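Local structure of Oxidored_FMN domain-containing protein ([Pseudomonas] geniculata N1, 6L6J) at residues 206-211 with 251-256. The protein is 6-hydroxypseudooxynicotine amine oxidase (HisD), a flavoprotein that carries FMN and a [4Fe-4S] cluster and probably oxidises its amine substrate through the flavin. Numbering follows the deposited sequence.
Sequences ETLSDV and DVPDLW
In the TIM barrel that holds the FMN, L208 of the outer helix 197-215 meets V252 and P253 in the loop that leads from helix 241-249 into strand 255-261. L208 supplies nearly all of the helix side of the contact. Its isobutyl group extends outward from the helix to the loop, and the CD2 branch does the touching. That methyl lies 3.3 Å from CG1 of V252, with the two side chains crossing at a slant, and 4.3 Å from CD of P253. V252 turns CG1 away from its own backbone N (chi1 180°), which puts this branch and not CG2 against the leucine. L208 further packs on V221 and V223 of strand 220-229, filling the layer between helix and barrel wall. Proline suits the next place: its ring is apolar throughout and can serve two neighbours, with CD near L208 and CG 3.3 Å above the plane of the W256 indole, offset toward the rim. Several polar groups of the loop have partners elsewhere: the carbonyl of V252 accepts a hydrogen bond from K212, D251 bonds T289 and S290, and D254 OD2 accepts the backbone N-H of V221 on strand 220-229. R224, which binds FMN, has its side chain about 10 Å from that of P253, which places the contact behind the site and not in it. The two segments meet through apolar contact and burial of aliphatic groups, with no hydrogen bond between them, an association that depends on shape rather than on direction.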
ATOM      1  N   GLU A 206     -11.388  27.290 -14.990  1.00 41.62           N
ATOM      2  CA  GLU A 206     -10.754  28.602 -14.657  1.00 42.33           C
ATOM      3  C   GLU A 206      -9.374  28.405 -14.000  1.00 37.54           C
ATOM      4  O   GLU A 206      -8.479  29.196 -14.257  1.00 38.90           O
ATOM      5  CB  GLU A 206     -11.650  29.406 -13.713  1.00 45.40           C
ATOM      6  CG  GLU A 206     -12.878  29.992 -14.378  1.00 46.42           C
ATOM      7  CD  GLU A 206     -13.705  30.840 -13.434  1.00 50.45           C
ATOM      8  OE1 GLU A 206     -13.635  30.606 -12.214  1.00 48.97           O
ATOM      9  OE2 GLU A 206     -14.404  31.746 -13.922  1.00 57.98           O
ATOM     10  N   THR A 207      -9.211  27.394 -13.159  1.00 33.98           N
ATOM     11  CA  THR A 207      -7.928  27.094 -12.487  1.00 36.05           C
ATOM     12  C   THR A 207      -6.925  26.641 -13.558  1.00 39.36           C
ATOM     13  O   THR A 207      -5.894  27.346 -13.755  1.00 38.87           O
ATOM     14  CB  THR A 207      -8.154  26.103 -11.338  1.00 35.86           C
ATOM     15  OG1 THR A 207      -9.002  26.769 -10.401  1.00 37.36           O
ATOM     16  CG2 THR A 207      -6.887  25.680 -10.629  1.00 34.99           C
ATOM     17  N   LEU A 208      -7.237  25.533 -14.239  1.00 36.93           N
ATOM     18  CA  LEU A 208      -6.408  24.887 -15.296  1.00 36.35           C
ATOM     19  C   LEU A 208      -5.829  25.930 -16.262  1.00 38.55           C
ATOM     20  O   LEU A 208      -4.587  25.871 -16.532  1.00 35.56           O
ATOM     21  CB  LEU A 208      -7.288  23.899 -16.058  1.00 36.88           C
ATOM     22  CG  LEU A 208      -6.607  23.167 -17.201  1.00 40.50           C
ATOM     23  CD1 LEU A 208      -5.400  22.392 -16.697  1.00 41.29           C
ATOM     24  CD2 LEU A 208      -7.584  22.231 -17.900  1.00 42.94           C
ATOM     25  N   SER A 209      -6.700  26.816 -16.772  1.00 34.62           N
ATOM     26  CA  SER A 209      -6.354  27.966 -17.646  1.00 32.56           C
ATOM     27  C   SER A 209      -5.360  28.898 -16.938  1.00 34.05           C
ATOM     28  O   SER A 209      -4.422  29.355 -17.618  1.00 35.15           O
ATOM     29  CB  SER A 209      -7.602  28.708 -18.068  1.00 33.39           C
ATOM     30  OG  SER A 209      -7.311  30.029 -18.506  1.00 31.25           O
ATOM     31  N   ASP A 210      -5.554  29.198 -15.641  1.00 34.57           N
ATOM     32  CA  ASP A 210      -4.664  30.140 -14.897  1.00 36.14           C
ATOM     33  C   ASP A 210      -3.258  29.552 -14.801  1.00 34.81           C
ATOM     34  O   ASP A 210      -2.297  30.300 -14.994  1.00 35.50           O
ATOM     35  CB  ASP A 210      -5.204  30.496 -13.518  1.00 36.94           C
ATOM     36  CG  ASP A 210      -6.411  31.397 -13.619  1.00 40.79           C
ATOM     37  OD1 ASP A 210      -6.770  31.753 -14.769  1.00 41.49           O
ATOM     38  OD2 ASP A 210      -7.007  31.692 -12.563  1.00 42.99           O
ATOM     39  N   VAL A 211      -3.166  28.252 -14.543  1.00 34.90           N
ATOM     40  CA  VAL A 211      -1.876  27.538 -14.347  1.00 36.27           C
ATOM     41  C   VAL A 211      -1.178  27.420 -15.713  1.00 40.34           C
ATOM     42  O   VAL A 211       0.056  27.641 -15.800  1.00 40.39           O
ATOM     43  CB  VAL A 211      -2.110  26.166 -13.699  1.00 36.62           C
ATOM     44  CG1 VAL A 211      -0.792  25.451 -13.472  1.00 40.39           C
ATOM     45  CG2 VAL A 211      -2.892  26.262 -12.392  1.00 36.99           C
ATOM     46  N   ASP A 251      -8.544  18.950 -24.890  1.00 40.38           N
ATOM     47  CA  ASP A 251      -7.200  19.293 -25.439  1.00 41.43           C
ATOM     48  C   ASP A 251      -6.682  20.581 -24.770  1.00 41.84           C
ATOM     49  O   ASP A 251      -5.756  21.215 -25.325  1.00 42.22           O
ATOM     50  CB  ASP A 251      -7.232  19.350 -26.974  1.00 41.95           C
ATOM     51  CG  ASP A 251      -7.304  17.989 -27.672  1.00 41.91           C
ATOM     52  OD1 ASP A 251      -7.060  16.956 -27.030  1.00 41.65           O
ATOM     53  OD2 ASP A 251      -7.603  17.970 -28.863  1.00 44.71           O
ATOM     54  N   VAL A 252      -7.203  20.919 -23.585  1.00 38.52           N
ATOM     55  CA  VAL A 252      -6.700  22.046 -22.747  1.00 35.65           C
ATOM     56  C   VAL A 252      -5.392  21.641 -22.071  1.00 33.29           C
ATOM     57  O   VAL A 252      -4.397  22.341 -22.216  1.00 31.77           O
ATOM     58  CB  VAL A 252      -7.748  22.526 -21.732  1.00 36.42           C
ATOM     59  CG1 VAL A 252      -7.225  23.674 -20.869  1.00 37.02           C
ATOM     60  CG2 VAL A 252      -9.032  22.928 -22.436  1.00 37.70           C
ATOM     61  N   PRO A 253      -5.323  20.536 -21.299  1.00 33.21           N
ATOM     62  CA  PRO A 253      -4.069  20.163 -20.638  1.00 31.99           C
ATOM     63  C   PRO A 253      -3.103  19.439 -21.586  1.00 30.21           C
ATOM     64  O   PRO A 253      -3.498  19.009 -22.670  1.00 30.45           O
ATOM     65  CB  PRO A 253      -4.526  19.211 -19.516  1.00 33.53           C
ATOM     66  CG  PRO A 253      -5.762  18.545 -20.095  1.00 34.67           C
ATOM     67  CD  PRO A 253      -6.405  19.579 -21.012  1.00 33.32           C
ATOM     68  N   ASP A 254      -1.859  19.323 -21.147  1.00 29.75           N
ATOM     69  CA  ASP A 254      -0.753  18.665 -21.885  1.00 30.07           C
ATOM     70  C   ASP A 254      -0.781  17.167 -21.560  1.00 31.09           C
ATOM     71  O   ASP A 254      -0.223  16.374 -22.342  1.00 35.01           O
ATOM     72  CB  ASP A 254       0.581  19.322 -21.514  1.00 31.00           C
ATOM     73  CG  ASP A 254       0.634  20.813 -21.827  1.00 32.55           C
ATOM     74  OD1 ASP A 254       0.405  21.157 -23.000  1.00 37.16           O
ATOM     75  OD2 ASP A 254       0.897  21.618 -20.912  1.00 31.52           O
ATOM     76  N   LEU A 255      -1.389  16.796 -20.432  1.00 29.65           N
ATOM     77  CA  LEU A 255      -1.473  15.393 -19.945  1.00 29.89           C
ATOM     78  C   LEU A 255      -2.784  15.224 -19.176  1.00 29.41           C
ATOM     79  O   LEU A 255      -3.098  16.108 -18.339  1.00 29.96           O
ATOM     80  CB  LEU A 255      -0.261  15.107 -19.047  1.00 32.77           C
ATOM     81  CG  LEU A 255      -0.183  13.738 -18.348  1.00 32.89           C
ATOM     82  CD1 LEU A 255       0.338  12.653 -19.274  1.00 34.04           C
ATOM     83  CD2 LEU A 255       0.739  13.807 -17.138  1.00 34.67           C
ATOM     84  N   TRP A 256      -3.519  14.154 -19.474  1.00 27.84           N
ATOM     85  CA  TRP A 256      -4.625  13.624 -18.637  1.00 26.42           C
ATOM     86  C   TRP A 256      -4.081  12.487 -17.772  1.00 26.63           C
ATOM     87  O   TRP A 256      -3.685  11.451 -18.351  1.00 28.26           O
ATOM     88  CB  TRP A 256      -5.783  13.151 -19.509  1.00 27.24           C
ATOM     89  CG  TRP A 256      -6.574  14.277 -20.087  1.00 29.16           C
ATOM     90  CD1 TRP A 256      -6.447  14.827 -21.327  1.00 29.06           C
ATOM     91  CD2 TRP A 256      -7.632  14.996 -19.433  1.00 29.19           C
ATOM     92  NE1 TRP A 256      -7.353  15.839 -21.485  1.00 29.27           N
ATOM     93  CE2 TRP A 256      -8.085  15.974 -20.339  1.00 28.33           C
ATOM     94  CE3 TRP A 256      -8.249  14.897 -18.181  1.00 30.73           C
ATOM     95  CZ2 TRP A 256      -9.112  16.856 -20.028  1.00 29.53           C
ATOM     96  CZ3 TRP A 256      -9.273  15.770 -17.878  1.00 32.31           C
ATOM     97  CH2 TRP A 256      -9.698  16.735 -18.793  1.00 30.33           C
TER